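PDB 6N0S: ATPase associated with various cellular activities, AAA_5 from Staphylothermus marinus, which is probably the nucleotide-hydrolysing McrB subunit of a restriction system, its N-terminal EVE-like domain resembling PUA-like RNA-binding proteins. Local coordinates for residues V14-W19 and I58-S63; L29-M34 and G163-P168; H67-T72 and E144-Y149; T72-S77 and A138-Y143. All coordinates share one frame; numbering follows the deposited sequence.

Contact 1 of 4, residues V14-W19 and I58-S63; sequences VEINNW and IHYIGS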
# COMPACT_ATOMS: atom_id res chain seq x y z
N VAL A 14 -0.56 6.80 -2.79
CA VAL A 14 0.40 5.83 -3.36
C VAL A 14 0.86 4.88 -2.26
O VAL A 14 1.21 5.31 -1.17
CB VAL A 14 1.61 6.53 -3.98
CG1 VAL A 14 2.69 5.51 -4.39
CG2 VAL A 14 1.20 7.35 -5.21
N GLU A 15 0.85 3.60 -2.56
CA GLU A 15 1.46 2.59 -1.72
C GLU A 15 2.88 2.34 -2.22
O GLU A 15 3.07 1.97 -3.39
CB GLU A 15 0.65 1.28 -1.76
CG GLU A 15 1.20 0.19 -0.82
CD GLU A 15 0.77 -1.24 -1.16
OE1 GLU A 15 0.70 -1.62 -2.34
OE2 GLU A 15 0.50 -2.01 -0.21
N ILE A 16 3.86 2.50 -1.34
CA ILE A 16 5.27 2.33 -1.66
C ILE A 16 5.75 0.95 -1.18
O ILE A 16 5.67 0.63 0.01
CB ILE A 16 6.09 3.46 -1.04
CG1 ILE A 16 5.62 4.80 -1.62
CG2 ILE A 16 7.58 3.27 -1.36
CD1 ILE A 16 6.00 5.91 -0.82
N ASN A 17 6.23 0.13 -2.11
CA ASN A 17 6.76 -1.22 -1.86
C ASN A 17 8.26 -1.16 -2.14
O ASN A 17 8.71 -1.28 -3.28
CB ASN A 17 6.05 -2.23 -2.74
CG ASN A 17 4.55 -2.32 -2.45
OD1 ASN A 17 4.13 -3.03 -1.56
ND2 ASN A 17 3.74 -1.57 -3.21
N ASN A 18 9.04 -0.87 -1.09
CA ASN A 18 10.46 -0.56 -1.20
C ASN A 18 11.39 -1.68 -0.75
O ASN A 18 12.60 -1.50 -0.78
CB ASN A 18 10.77 0.67 -0.36
CG ASN A 18 11.40 1.77 -1.17
OD1 ASN A 18 10.95 2.10 -2.27
ND2 ASN A 18 12.47 2.35 -0.63
N TRP A 19 10.86 -2.79 -0.27
CA TRP A 19 11.67 -3.83 0.34
C TRP A 19 11.72 -5.03 -0.58
O TRP A 19 10.84 -5.21 -1.43
CB TRP A 19 11.13 -4.19 1.74
CG TRP A 19 11.08 -2.99 2.69
CD1 TRP A 19 10.01 -2.15 2.91
CD2 TRP A 19 12.16 -2.48 3.52
NE1 TRP A 19 10.36 -1.17 3.82
CE2 TRP A 19 11.66 -1.34 4.20
CE3 TRP A 19 13.48 -2.88 3.74
CZ2 TRP A 19 12.43 -0.62 5.10
CZ3 TRP A 19 14.25 -2.16 4.64
CH2 TRP A 19 13.73 -1.04 5.31
N ILE A 58 -2.61 4.09 -6.16
CA ILE A 58 -1.61 3.70 -7.14
C ILE A 58 -0.49 2.96 -6.42
O ILE A 58 -0.03 3.38 -5.35
CB ILE A 58 -1.08 4.92 -7.89
CG1 ILE A 58 -2.21 5.55 -8.72
CG2 ILE A 58 0.06 4.50 -8.77
CD1 ILE A 58 -1.72 6.79 -9.48
N HIS A 59 -0.03 1.86 -7.01
CA HIS A 59 0.94 0.96 -6.40
C HIS A 59 2.32 1.18 -7.03
O HIS A 59 2.48 1.06 -8.25
CB HIS A 59 0.49 -0.50 -6.54
CG HIS A 59 -0.81 -0.78 -5.84
ND1 HIS A 59 -0.88 -1.07 -4.50
CD2 HIS A 59 -2.09 -0.74 -6.28
CE1 HIS A 59 -2.15 -1.22 -4.15
NE2 HIS A 59 -2.90 -1.01 -5.21
N TYR A 60 3.28 1.53 -6.19
CA TYR A 60 4.64 1.84 -6.61
C TYR A 60 5.60 0.79 -6.06
O TYR A 60 5.46 0.32 -4.92
CB TYR A 60 5.04 3.24 -6.08
CG TYR A 60 6.49 3.60 -6.26
CD1 TYR A 60 6.96 4.11 -7.45
CD2 TYR A 60 7.39 3.45 -5.22
CE1 TYR A 60 8.28 4.46 -7.61
CE2 TYR A 60 8.71 3.80 -5.37
CZ TYR A 60 9.15 4.29 -6.58
OH TYR A 60 10.47 4.62 -6.74
N ILE A 61 6.63 0.49 -6.85
CA ILE A 61 7.61 -0.52 -6.55
C ILE A 61 8.96 0.17 -6.50
O ILE A 61 9.37 0.80 -7.47
CB ILE A 61 7.61 -1.62 -7.64
CG1 ILE A 61 6.20 -2.15 -7.87
CG2 ILE A 61 8.52 -2.71 -7.28
CD1 ILE A 61 5.58 -2.88 -6.71
N GLY A 62 9.66 0.07 -5.36
CA GLY A 62 11.02 0.59 -5.28
C GLY A 62 12.03 -0.31 -6.01
O GLY A 62 11.76 -1.45 -6.36
N SER A 63 13.23 0.23 -6.23
CA SER A 63 14.24 -0.50 -7.01
C SER A 63 14.60 -1.84 -6.37
O SER A 63 14.83 -2.83 -7.08
CB SER A 63 15.50 0.34 -7.17
OG SER A 63 15.77 1.08 -6.00
O HOH W 1 12.31 3.92 -4.32
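Glu15 OE1 sits at the edge of the His59 imidazole, in the ring plane and 2.7 Å from ND1, while the carboxylate is turned 71° from that ring and the N-H reaches OE1 from above the carboxylate plane. The Tyr60 ring, on the sheet's other face, takes partners at its edge: Ile16 CG2 packs 3.9 Å from CD2, and a water bridges Tyr60 OH and Asn18 OD1. The two rings belong to consecutive residues of strand 58-61 and meet side chains of the parallel strand 14-17 in the mixed sheet of the EVE domain, a PUA-like fold. Backbone N-H groups from the two strands alternate as donors, the last being Gly62 N to Asn17 O at 2.7 Å. Beta-branched Val14, Ile16 and Ile58 suit the extended backbone and form a buried apolar face with Tyr60, whose CB lies 3.7 Å from Val14 CG1. On the face of Glu15, Asn17, His59 and Ile61 the first three are polar. An extended Glu15 (chi1 -177°) spans to His59, and its OE2 bonds Tyr165 OH while His59 NE2 bonds Ser77 OG, so both carboxylate oxygens and both ring nitrogens have hydrogen-bond partners. Gly62, having no side chain, lets Asn18 OD1 come 3.4 Å from its CA. Asn17 ND2 meets Glu15 OE1 at 3.2 Å, on the opposite carboxylate face from His59 ND1, and also donates to Tyr60 O.

Contact 2 of 4, residues L29-M34 and G163-P168; sequences LTLWGM and GRYLVP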
# COMPACT_ATOMS: atom_id res chain seq x y z
N LEU A 29 -4.18 -6.18 -3.39
CA LEU A 29 -5.16 -6.86 -2.56
C LEU A 29 -5.38 -6.23 -1.20
O LEU A 29 -6.50 -6.27 -0.67
CB LEU A 29 -4.72 -8.32 -2.36
CG LEU A 29 -4.58 -9.13 -3.62
CD1 LEU A 29 -4.13 -10.54 -3.23
CD2 LEU A 29 -5.87 -9.16 -4.41
N THR A 30 -4.33 -5.72 -0.56
CA THR A 30 -4.48 -5.10 0.75
C THR A 30 -3.46 -4.00 0.91
O THR A 30 -2.51 -3.87 0.13
CB THR A 30 -4.30 -6.09 1.91
OG1 THR A 30 -2.93 -6.49 2.00
CG2 THR A 30 -5.19 -7.31 1.76
N LEU A 31 -3.72 -3.19 1.93
CA LEU A 31 -2.78 -2.28 2.56
C LEU A 31 -2.70 -2.67 4.01
O LEU A 31 -3.73 -2.81 4.67
CB LEU A 31 -3.22 -0.82 2.47
CG LEU A 31 -3.57 -0.26 1.09
CD1 LEU A 31 -4.01 1.23 1.24
CD2 LEU A 31 -2.44 -0.38 0.10
N TRP A 32 -1.49 -2.81 4.53
CA TRP A 32 -1.37 -3.19 5.92
C TRP A 32 0.01 -2.78 6.41
O TRP A 32 0.93 -2.61 5.62
CB TRP A 32 -1.62 -4.69 6.09
CG TRP A 32 -0.52 -5.55 5.57
CD1 TRP A 32 -0.39 -6.05 4.30
CD2 TRP A 32 0.59 -6.03 6.31
NE1 TRP A 32 0.74 -6.81 4.21
CE2 TRP A 32 1.37 -6.81 5.43
CE3 TRP A 32 1.02 -5.86 7.63
CZ2 TRP A 32 2.55 -7.43 5.83
CZ3 TRP A 32 2.18 -6.47 8.03
CH2 TRP A 32 2.94 -7.25 7.13
N GLY A 33 0.12 -2.62 7.71
CA GLY A 33 1.36 -2.17 8.30
C GLY A 33 1.21 -2.03 9.80
O GLY A 33 0.11 -2.14 10.35
N MSE A 34 2.33 -1.76 10.44
CA MSE A 34 2.36 -1.58 11.87
C MSE A 34 2.05 -0.13 12.17
O MSE A 34 2.71 0.75 11.66
CB MSE A 34 3.73 -1.95 12.43
CG MSE A 34 3.83 -1.81 13.96
SE MSE A 34 5.65 -2.31 14.62
CE MSE A 34 5.76 -3.93 13.81
N GLY A 163 11.25 6.44 3.45
CA GLY A 163 10.78 5.78 4.65
C GLY A 163 9.28 5.72 4.81
O GLY A 163 8.80 5.47 5.92
N ARG A 164 8.52 5.98 3.76
CA ARG A 164 7.07 5.98 3.84
C ARG A 164 6.50 4.70 3.28
O ARG A 164 7.10 4.07 2.41
CB ARG A 164 6.50 7.16 3.05
CG ARG A 164 7.01 8.53 3.51
CD ARG A 164 6.39 8.94 4.77
NE ARG A 164 6.79 10.30 5.14
CZ ARG A 164 6.39 10.90 6.26
NH1 ARG A 164 5.58 10.24 7.11
NH2 ARG A 164 6.81 12.12 6.55
N TYR A 165 5.29 4.37 3.70
CA TYR A 165 4.52 3.28 3.12
C TYR A 165 3.34 3.79 2.31
O TYR A 165 3.12 3.33 1.19
CB TYR A 165 4.04 2.32 4.24
CG TYR A 165 3.08 1.23 3.75
CD1 TYR A 165 3.39 0.43 2.67
CD2 TYR A 165 1.86 1.03 4.38
CE1 TYR A 165 2.51 -0.53 2.23
CE2 TYR A 165 0.98 0.08 3.94
CZ TYR A 165 1.31 -0.70 2.87
OH TYR A 165 0.43 -1.65 2.42
N LEU A 166 2.57 4.74 2.83
CA LEU A 166 1.45 5.34 2.10
C LEU A 166 1.63 6.85 2.05
O LEU A 166 1.83 7.48 3.09
CB LEU A 166 0.13 5.01 2.77
CG LEU A 166 -0.19 3.53 2.85
CD1 LEU A 166 -1.32 3.24 3.86
CD2 LEU A 166 -0.55 3.07 1.46
N VAL A 167 1.58 7.42 0.84
CA VAL A 167 1.71 8.87 0.72
C VAL A 167 0.56 9.44 -0.10
O VAL A 167 0.10 8.80 -1.07
CB VAL A 167 3.07 9.26 0.11
CG1 VAL A 167 4.23 8.87 1.06
CG2 VAL A 167 3.25 8.59 -1.25
N PRO A 168 0.10 10.63 0.24
CA PRO A 168 -0.96 11.30 -0.52
C PRO A 168 -0.39 11.94 -1.77
O PRO A 168 0.75 12.41 -1.76
CB PRO A 168 -1.44 12.37 0.48
CG PRO A 168 -0.20 12.77 1.16
CD PRO A 168 0.64 11.52 1.28
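Tyr165 points its phenol end at the backbone of Leu31 and Trp32, bridging the two sheets of the EVE domain: the mixed sheet that holds strand 166-169 and the three-stranded antiparallel sheet edged by strand 30-34. With CG opposite the backbone N (chi1 173°), the ring reaches from its own strand end to strand 30-34. Leu31 CA lies at the ring's edge, 3.3 Å from Tyr165 OH, and the Leu31 side chain crosses the phenol at a slant with its CB and CD2 near the hydroxyl. Leu166 comes from another direction: its CD2 rests 4.2 Å above one face of the Tyr165 ring, displaced toward the rim, and meets Leu31 CD1 at 3.9 Å. The branched ends of the two leucines pack between tyrosine and strand. A tyrosine suits this place because it combines a broad apolar ring with a polar end able to serve two partners, the main chain of one sheet and Glu15 OE2 on the other. Glu41 OE1 receives the backbone N-H groups of both Tyr165 and Leu166. Trp32 packs its indole on helix 92-105, and its NE1 bonds Tyr116 OH of helix 110-124. Its backbone N donates to Tyr165 OH at 3.1 Å, with an N-H...O angle of 153°.

Contact 3 of 4, residues H67-T72 and E144-Y149; sequences HDLGKT and ENPVKY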
# COMPACT_ATOMS: atom_id res chain seq x y z
N HIS A 67 13.77 -6.51 -9.78
CA HIS A 67 14.90 -6.20 -10.66
C HIS A 67 14.45 -5.57 -11.97
O HIS A 67 15.19 -4.76 -12.54
CB HIS A 67 15.69 -7.48 -10.94
CG HIS A 67 14.83 -8.70 -11.05
ND1 HIS A 67 14.35 -9.36 -9.94
CD2 HIS A 67 14.34 -9.35 -12.12
CE1 HIS A 67 13.61 -10.38 -10.33
NE2 HIS A 67 13.59 -10.41 -11.65
N ASP A 68 13.26 -5.91 -12.46
CA ASP A 68 12.77 -5.43 -13.75
C ASP A 68 11.71 -4.36 -13.64
O ASP A 68 11.56 -3.54 -14.55
CB ASP A 68 12.21 -6.60 -14.57
CG ASP A 68 13.27 -7.62 -14.97
OD1 ASP A 68 14.42 -7.20 -15.28
OD2 ASP A 68 12.96 -8.83 -14.98
N LEU A 69 10.95 -4.34 -12.55
CA LEU A 69 9.93 -3.32 -12.34
C LEU A 69 10.31 -2.33 -11.24
O LEU A 69 9.45 -1.60 -10.73
CB LEU A 69 8.59 -4.01 -12.02
CG LEU A 69 8.06 -4.90 -13.16
CD1 LEU A 69 6.87 -5.76 -12.72
CD2 LEU A 69 7.68 -4.07 -14.40
N GLY A 70 11.60 -2.26 -10.90
CA GLY A 70 12.03 -1.28 -9.92
C GLY A 70 11.72 0.15 -10.36
O GLY A 70 11.79 0.49 -11.54
N LYS A 71 11.38 0.99 -9.39
CA LYS A 71 11.05 2.39 -9.64
C LYS A 71 10.01 2.53 -10.75
O LYS A 71 10.22 3.18 -11.77
CB LYS A 71 12.30 3.19 -9.99
CG LYS A 71 13.23 3.45 -8.81
CD LYS A 71 14.47 4.22 -9.22
CE LYS A 71 14.92 5.17 -8.13
NZ LYS A 71 13.87 6.19 -7.88
N THR A 72 8.85 1.90 -10.53
CA THR A 72 7.75 2.02 -11.49
C THR A 72 6.43 1.95 -10.75
O THR A 72 6.32 1.34 -9.68
CB THR A 72 7.82 0.93 -12.61
OG1 THR A 72 7.10 -0.24 -12.21
CG2 THR A 72 9.24 0.52 -12.85
N GLU A 144 -0.89 -1.64 -18.42
CA GLU A 144 -0.35 -2.39 -19.54
C GLU A 144 1.01 -1.86 -19.96
O GLU A 144 1.84 -2.62 -20.48
CB GLU A 144 -1.34 -2.39 -20.69
CG GLU A 144 -2.59 -3.18 -20.29
CD GLU A 144 -3.33 -3.78 -21.47
OE1 GLU A 144 -3.02 -3.37 -22.61
OE2 GLU A 144 -4.22 -4.64 -21.26
N ASN A 145 1.27 -0.58 -19.76
CA ASN A 145 2.65 -0.09 -19.81
C ASN A 145 3.03 0.38 -18.41
O ASN A 145 2.47 1.37 -17.94
CB ASN A 145 2.83 1.06 -20.81
CG ASN A 145 1.97 0.90 -22.06
OD1 ASN A 145 0.97 1.61 -22.26
ND2 ASN A 145 2.37 -0.02 -22.92
N PRO A 146 3.95 -0.28 -17.72
CA PRO A 146 4.40 0.24 -16.42
C PRO A 146 4.89 1.68 -16.55
O PRO A 146 5.61 2.04 -17.48
CB PRO A 146 5.53 -0.72 -16.01
CG PRO A 146 5.21 -2.00 -16.77
CD PRO A 146 4.60 -1.55 -18.08
N VAL A 147 4.45 2.51 -15.63
CA VAL A 147 4.87 3.90 -15.62
C VAL A 147 6.18 4.02 -14.86
O VAL A 147 6.22 3.90 -13.64
CB VAL A 147 3.78 4.79 -15.01
CG1 VAL A 147 4.19 6.22 -15.12
CG2 VAL A 147 2.46 4.59 -15.73
N LYS A 148 7.27 4.26 -15.59
CA LYS A 148 8.57 4.41 -14.96
C LYS A 148 8.61 5.75 -14.23
O LYS A 148 8.00 6.74 -14.67
CB LYS A 148 9.70 4.34 -16.00
CG LYS A 148 9.82 3.02 -16.83
CD LYS A 148 10.84 2.04 -16.21
CE LYS A 148 10.73 0.59 -16.77
NZ LYS A 148 11.33 0.41 -18.14
N TYR A 149 9.29 5.76 -13.09
CA TYR A 149 9.46 6.98 -12.30
C TYR A 149 9.99 8.13 -13.14
O TYR A 149 9.51 9.27 -13.05
CB TYR A 149 10.41 6.68 -11.14
CG TYR A 149 10.91 7.91 -10.42
CD1 TYR A 149 10.02 8.78 -9.81
CD2 TYR A 149 12.27 8.18 -10.33
CE1 TYR A 149 10.48 9.91 -9.15
CE2 TYR A 149 12.74 9.31 -9.67
CZ TYR A 149 11.84 10.17 -9.08
OH TYR A 149 12.30 11.30 -8.42
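Thr72 and Lys148 form an antiparallel non-hydrogen-bonded pair, their CA atoms 4.3 Å apart, and beside it Tyr149 N donates to Lys71 O at 3.0 Å. Thr72 CA also points a C-H at Val147 O, 3.2 Å away. Among the side chains, Thr72 and Lys148 run side by side, with the threonine methyl CG2 4.0 Å from Lys148 CD; the long lysine methylene chain can pack here while its amine remains at the surface. The hydroxyl of Thr72 turns back along its own segment, where OG1 donates to Leu69 O at 3.1 Å and closes the loop on itself. Leu69 in turn lays CD2 against Pro146 CG at 4.0 Å, an apolar touch between the loop and Pro146. Lys71 and Tyr149 point the same way. Bends at the far end of the lysine bring NZ to 3.5 Å from Tyr149 CD2, oblique to the ring, whose other neighbours include His158 and Ile156. Lys71 has a positive phi of 51°, an unusual value outside glycine and asparagine, and it fits the role of this residue: Lys71 and Thr72 together face Ile61 on strand 54-61 as a G1 beta bulge, where the loop enters strand 72-80.

Contact 4 of 4, residues T72-S77 and A138-Y143; sequences TFIGES and AEYRKY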
# COMPACT_ATOMS: atom_id res chain seq x y z
N THR A 72 8.85 1.90 -10.53
CA THR A 72 7.75 2.02 -11.49
C THR A 72 6.43 1.95 -10.75
O THR A 72 6.32 1.34 -9.68
CB THR A 72 7.82 0.93 -12.61
OG1 THR A 72 7.10 -0.24 -12.21
CG2 THR A 72 9.24 0.52 -12.85
N PHE A 73 5.43 2.60 -11.32
CA PHE A 73 4.06 2.47 -10.87
C PHE A 73 3.45 1.36 -11.71
O PHE A 73 3.42 1.46 -12.94
CB PHE A 73 3.31 3.79 -11.02
CG PHE A 73 3.97 4.93 -10.31
CD1 PHE A 73 4.95 5.67 -10.93
CD2 PHE A 73 3.64 5.23 -9.01
CE1 PHE A 73 5.58 6.72 -10.29
CE2 PHE A 73 4.27 6.31 -8.34
CZ PHE A 73 5.25 7.02 -8.98
N ILE A 74 2.95 0.31 -11.06
CA ILE A 74 2.54 -0.87 -11.80
C ILE A 74 1.03 -1.01 -11.99
O ILE A 74 0.59 -1.74 -12.88
CB ILE A 74 3.11 -2.17 -11.16
CG1 ILE A 74 2.55 -2.39 -9.75
CG2 ILE A 74 4.65 -2.16 -11.22
CD1 ILE A 74 2.88 -3.81 -9.24
N GLY A 75 0.22 -0.34 -11.17
CA GLY A 75 -1.21 -0.48 -11.31
C GLY A 75 -1.92 0.33 -10.26
O GLY A 75 -1.29 1.04 -9.47
N GLU A 76 -3.25 0.20 -10.25
CA GLU A 76 -4.03 0.94 -9.26
C GLU A 76 -5.23 0.13 -8.83
O GLU A 76 -5.63 -0.83 -9.48
CB GLU A 76 -4.45 2.31 -9.81
CG GLU A 76 -5.16 2.29 -11.15
CD GLU A 76 -5.65 3.68 -11.51
OE1 GLU A 76 -6.74 4.07 -11.01
OE2 GLU A 76 -4.90 4.39 -12.24
N SER A 77 -5.79 0.51 -7.69
CA SER A 77 -6.93 -0.18 -7.10
C SER A 77 -7.78 0.84 -6.36
O SER A 77 -7.50 2.04 -6.37
CB SER A 77 -6.48 -1.29 -6.14
OG SER A 77 -5.74 -0.72 -5.10
N ALA A 138 -9.94 -3.41 -3.71
CA ALA A 138 -10.76 -4.02 -4.74
C ALA A 138 -10.35 -3.46 -6.08
O ALA A 138 -9.82 -2.35 -6.16
CB ALA A 138 -12.25 -3.74 -4.55
N GLU A 139 -10.58 -4.25 -7.14
CA GLU A 139 -10.49 -3.82 -8.54
C GLU A 139 -9.08 -3.51 -8.97
O GLU A 139 -8.88 -2.73 -9.90
CB GLU A 139 -11.38 -2.60 -8.81
CG GLU A 139 -12.83 -2.70 -8.30
CD GLU A 139 -13.61 -1.35 -8.38
OE1 GLU A 139 -13.32 -0.51 -9.27
OE2 GLU A 139 -14.52 -1.13 -7.53
N TYR A 140 -8.06 -4.09 -8.33
CA TYR A 140 -6.70 -3.89 -8.81
C TYR A 140 -6.63 -4.15 -10.30
O TYR A 140 -7.18 -5.13 -10.80
CB TYR A 140 -5.70 -4.82 -8.09
CG TYR A 140 -4.32 -4.63 -8.66
CD1 TYR A 140 -3.59 -3.48 -8.38
CD2 TYR A 140 -3.76 -5.57 -9.52
CE1 TYR A 140 -2.36 -3.29 -8.93
CE2 TYR A 140 -2.52 -5.37 -10.08
CZ TYR A 140 -1.83 -4.23 -9.77
OH TYR A 140 -0.59 -4.00 -10.31
N ARG A 141 -5.94 -3.28 -11.03
CA ARG A 141 -5.69 -3.53 -12.43
C ARG A 141 -4.28 -3.07 -12.73
O ARG A 141 -3.87 -1.96 -12.39
CB ARG A 141 -6.72 -2.83 -13.32
CG ARG A 141 -6.96 -3.48 -14.70
CD ARG A 141 -7.61 -4.90 -14.67
NE ARG A 141 -8.98 -4.91 -14.13
CZ ARG A 141 -9.70 -6.01 -13.86
NH1 ARG A 141 -9.21 -7.23 -14.07
NH2 ARG A 141 -10.92 -5.90 -13.38
N LYS A 142 -3.53 -3.95 -13.36
CA LYS A 142 -2.15 -3.72 -13.72
C LYS A 142 -2.08 -2.82 -14.93
O LYS A 142 -2.82 -3.02 -15.89
CB LYS A 142 -1.46 -5.06 -14.01
CG LYS A 142 0.02 -4.98 -14.41
CD LYS A 142 0.55 -6.35 -14.90
CE LYS A 142 2.02 -6.28 -15.36
NZ LYS A 142 2.96 -5.62 -14.40
N TYR A 143 -1.19 -1.83 -14.90
CA TYR A 143 -0.99 -0.99 -16.08
C TYR A 143 -0.39 -1.83 -17.20
O TYR A 143 0.55 -2.60 -16.98
CB TYR A 143 -0.07 0.20 -15.79
CG TYR A 143 -0.63 1.27 -14.83
CD1 TYR A 143 -1.96 1.66 -14.89
CD2 TYR A 143 0.18 1.88 -13.86
CE1 TYR A 143 -2.47 2.62 -14.02
CE2 TYR A 143 -0.31 2.84 -13.01
CZ TYR A 143 -1.64 3.21 -13.09
OH TYR A 143 -2.13 4.17 -12.21
O HOH W 2 2.44 -2.63 -14.72
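Gly75 CA lies over the centre of the Tyr143 ring, 3.8 Å from the centroid, a CH-pi contact. A glycine suits its place on the side away from that ring, where Arg141 O comes to 3.2 Å from Gly75 CA and Tyr140 OH also lies close. In the plane of the Tyr143 ring, at its edge, stand Phe73 O and Glu76 OE2. The phenol donates to Glu76 OE2 at 2.8 Å on the anti side of the carboxylate, which stands nearly upright to the ring, the two planes 81° apart. Tyr140 reaches across to the other side of the strand: its OH is 3.6 Å from Ile74 CG1, the two side chains crossing at about a right angle, and Ser77 CB meets the ring edge. Between these two rings runs the antiparallel pairing of strand 72-80 with strand 138-148, an outermost strand of the EVE domain's mixed sheet. Glu76 and Arg141 exchange two backbone bonds, and Tyr143 N gives one to Ile74 O at 2.7 Å. A water ties Ile74 O and Tyr143 O to Lys142 NZ. Farther out, Tyr174 OH bonds Glu76 OE1 and His178 ND1 bonds OE2, so the region of helix 171-178 holds the carboxylate in place for Tyr143. The His59 ring meets that of Tyr140.

From the N terminus, strand 12-17 is met by strand 54-61 in contact 1, closing a loop that includes strand 30-34 and helix 39-52. Contact 2 opens inside that loop and closes only at residues 163-168, so the two cross; it joins the three-stranded sheet to the mixed one. Contacts 3 and 4 follow contact 1 in series and both fall within the span of contact 2. Contact 4 lies within contact 3, and they share Thr72 as strand 138-148 runs back along strand 72-80. Side-chain hydrogen bonds join contact 1 to contacts 2 and 4, whereas a backbone bond joins it to contact 3.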